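Long-range contact in alpha-11 giardin (Giardia intestinalis, PDB 2II2), which binds calcium and, as an annexin, probably associates with acidic phospholipids and contributes to parasite attachment and cytoskeletal remodelling: residues D93-H98 against Y253-R258. Sequence-based numbering, arbitrary orientation.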
loop_
_atom_site.group_PDB
_atom_site.type_symbol
_atom_site.label_atom_id
_atom_site.label_comp_id
_atom_site.label_asym_id
_atom_site.label_seq_id
_atom_site.Cartn_x
_atom_site.Cartn_y
_atom_site.Cartn_z
ATOM N N ASP A 93 -2.536 11.299 6.481
ATOM C CA ASP A 93 -3.309 10.174 5.947
ATOM C C ASP A 93 -2.571 8.913 6.380
ATOM O O ASP A 93 -1.601 8.443 5.724
ATOM C CB ASP A 93 -3.368 10.247 4.423
ATOM C CG ASP A 93 -4.118 9.085 3.796
ATOM O OD1 ASP A 93 -4.461 8.146 4.536
ATOM O OD2 ASP A 93 -4.351 9.098 2.574
ATOM N N PHE A 94 -2.963 8.383 7.539
ATOM C CA PHE A 94 -2.307 7.197 8.039
ATOM C C PHE A 94 -2.469 6.007 7.105
ATOM O O PHE A 94 -1.593 5.129 7.077
ATOM C CB PHE A 94 -2.806 6.827 9.439
ATOM C CG PHE A 94 -2.247 7.699 10.516
ATOM C CD1 PHE A 94 -3.091 8.485 11.274
ATOM C CD2 PHE A 94 -0.882 7.740 10.778
ATOM C CE1 PHE A 94 -2.591 9.297 12.309
ATOM C CE2 PHE A 94 -0.370 8.559 11.805
ATOM C CZ PHE A 94 -1.229 9.329 12.565
ATOM N N ARG A 95 -3.580 5.925 6.376
ATOM C CA ARG A 95 -3.739 4.765 5.493
ATOM C C ARG A 95 -2.561 4.706 4.502
ATOM O O ARG A 95 -1.989 3.646 4.268
ATOM C CB ARG A 95 -5.056 4.809 4.732
ATOM C CG ARG A 95 -6.276 4.645 5.597
ATOM C CD ARG A 95 -7.513 4.518 4.727
ATOM N NE ARG A 95 -8.691 4.170 5.507
ATOM C CZ ARG A 95 -9.406 5.032 6.229
ATOM N NH1 ARG A 95 -9.094 6.325 6.254
ATOM N NH2 ARG A 95 -10.463 4.611 6.923
ATOM N N ALA A 96 -2.227 5.868 3.937
ATOM C CA ALA A 96 -1.173 5.949 2.929
ATOM C C ALA A 96 0.213 5.731 3.555
ATOM O O ALA A 96 1.070 5.033 2.992
ATOM C CB ALA A 96 -1.214 7.280 2.201
ATOM N N ILE A 97 0.462 6.337 4.725
ATOM C CA ILE A 97 1.756 6.122 5.388
ATOM C C ILE A 97 1.935 4.644 5.737
ATOM O O ILE A 97 3.000 4.062 5.509
ATOM C CB ILE A 97 1.897 7.005 6.666
ATOM C CG1 ILE A 97 1.732 8.497 6.321
ATOM C CG2 ILE A 97 3.246 6.741 7.305
ATOM C CD1 ILE A 97 1.455 9.385 7.537
ATOM N N HIS A 98 0.890 4.038 6.278
ATOM C CA HIS A 98 0.932 2.640 6.641
ATOM C C HIS A 98 1.233 1.751 5.451
ATOM O O HIS A 98 2.049 0.826 5.527
ATOM C CB HIS A 98 -0.392 2.209 7.270
ATOM C CG HIS A 98 -0.597 2.733 8.647
ATOM N ND1 HIS A 98 -1.828 2.697 9.257
ATOM C CD2 HIS A 98 0.251 3.320 9.524
ATOM C CE1 HIS A 98 -1.727 3.243 10.456
ATOM N NE2 HIS A 98 -0.468 3.604 10.653
ATOM N N TYR A 253 -11.424 4.434 -4.475
ATOM C CA TYR A 253 -10.636 4.456 -5.688
ATOM C C TYR A 253 -9.236 5.002 -5.430
ATOM O O TYR A 253 -8.253 4.491 -5.994
ATOM C CB TYR A 253 -11.312 5.304 -6.774
ATOM C CG TYR A 253 -12.460 4.642 -7.494
ATOM C CD1 TYR A 253 -13.680 4.410 -6.830
ATOM C CD2 TYR A 253 -12.361 4.311 -8.855
ATOM C CE1 TYR A 253 -14.757 3.826 -7.490
ATOM C CE2 TYR A 253 -13.468 3.724 -9.533
ATOM C CZ TYR A 253 -14.648 3.515 -8.833
ATOM O OH TYR A 253 -15.712 2.936 -9.477
ATOM N N GLU A 254 -9.146 6.009 -4.559
ATOM C CA GLU A 254 -7.844 6.531 -4.160
ATOM C C GLU A 254 -6.957 5.443 -3.565
ATOM O O GLU A 254 -5.782 5.295 -3.931
ATOM C CB GLU A 254 -8.065 7.641 -3.142
ATOM C CG GLU A 254 -6.881 8.228 -2.504
ATOM C CD GLU A 254 -7.250 9.144 -1.346
ATOM O OE1 GLU A 254 -8.333 8.973 -0.718
ATOM O OE2 GLU A 254 -6.426 10.033 -1.049
ATOM N N GLN A 255 -7.507 4.705 -2.616
ATOM C CA GLN A 255 -6.765 3.626 -1.952
ATOM C C GLN A 255 -6.410 2.519 -2.941
ATOM O O GLN A 255 -5.243 2.049 -3.001
ATOM C CB GLN A 255 -7.588 3.057 -0.803
ATOM C CG GLN A 255 -7.797 4.036 0.321
ATOM C CD GLN A 255 -8.860 3.568 1.276
ATOM O OE1 GLN A 255 -9.043 2.358 1.477
ATOM N NE2 GLN A 255 -9.490 4.511 1.952
ATOM N N ALA A 256 -7.372 2.104 -3.765
ATOM C CA ALA A 256 -7.109 1.036 -4.707
ATOM C C ALA A 256 -6.023 1.443 -5.715
ATOM O O ALA A 256 -5.203 0.625 -6.115
ATOM C CB ALA A 256 -8.379 0.625 -5.399
ATOM N N ALA A 257 -6.054 2.710 -6.151
ATOM C CA ALA A 257 -5.051 3.216 -7.080
ATOM C C ALA A 257 -3.657 3.146 -6.457
ATOM O O ALA A 257 -2.697 2.714 -7.105
ATOM C CB ALA A 257 -5.390 4.634 -7.507
ATOM N N ARG A 258 -3.534 3.571 -5.200
ATOM C CA ARG A 258 -2.231 3.548 -4.544
ATOM C C ARG A 258 -1.694 2.140 -4.324
ATOM O O ARG A 258 -0.529 1.859 -4.616
ATOM C CB ARG A 258 -2.327 4.297 -3.229
ATOM C CG ARG A 258 -1.060 4.260 -2.420
ATOM C CD ARG A 258 -1.169 4.994 -1.089
ATOM N NE ARG A 258 -2.157 4.416 -0.185
ATOM C CZ ARG A 258 -3.288 5.001 0.186
ATOM N NH1 ARG A 258 -3.682 6.177 -0.317
ATOM N NH2 ARG A 258 -4.046 4.382 1.064
HETATM O O HOH W 1 -5.697 6.799 1.590
HETATM O O HOH W 2 -6.463 10.679 1.628
HETATM O O HOH W 3 -9.524 1.606 4.122
#
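R258 leaves its helix with CG beside the carbonyl carbon and bends at chi3 (63°), which carries it from helix 249-263 to A96 on helix 94-102 and lays its guanidinium flat against that residue. A96 CA sits over the centre of the group, 3.6 Å from R258 CZ, and the methyl carbon A96 CB is 3.7 Å from the same CZ. A salt bridge from R258 NE to D99 ties down the charged end, and V83 of helix 76-89 and R220 of helix 216-230 also touch this side chain. D93, the N-cap of helix 94-102, accepts a weak capping bond from A96 N through OD1, leaving OD2 directed to the second helix. That oxygen lies well out of the guanidinium plane, and a water links the two charges instead, donating to D93 OD2 and accepting from R258 NH1, each at 2.8 Å. A second water donates to both D93 OD2 and E254 OE2, which probably eases the repulsion between carboxylates whose oxygens are 4.3 Å apart. R95, extended from CG to NE, runs across the Q255 side chain with guanidinium and amide planes 11° apart, R95 CD lying 3.4 Å from Q255 NE2; a third water accepts from R95 NE and donates to Q255 OE1. The segment axes run nearly parallel, 11° apart and 11.2 Å at closest approach, a spacing bridged by long polar side chains and water. Such a hydrated, charged seam between two helices far apart in sequence, near the centre of the molecule, is consistent with the polar central channel of the annexin fold.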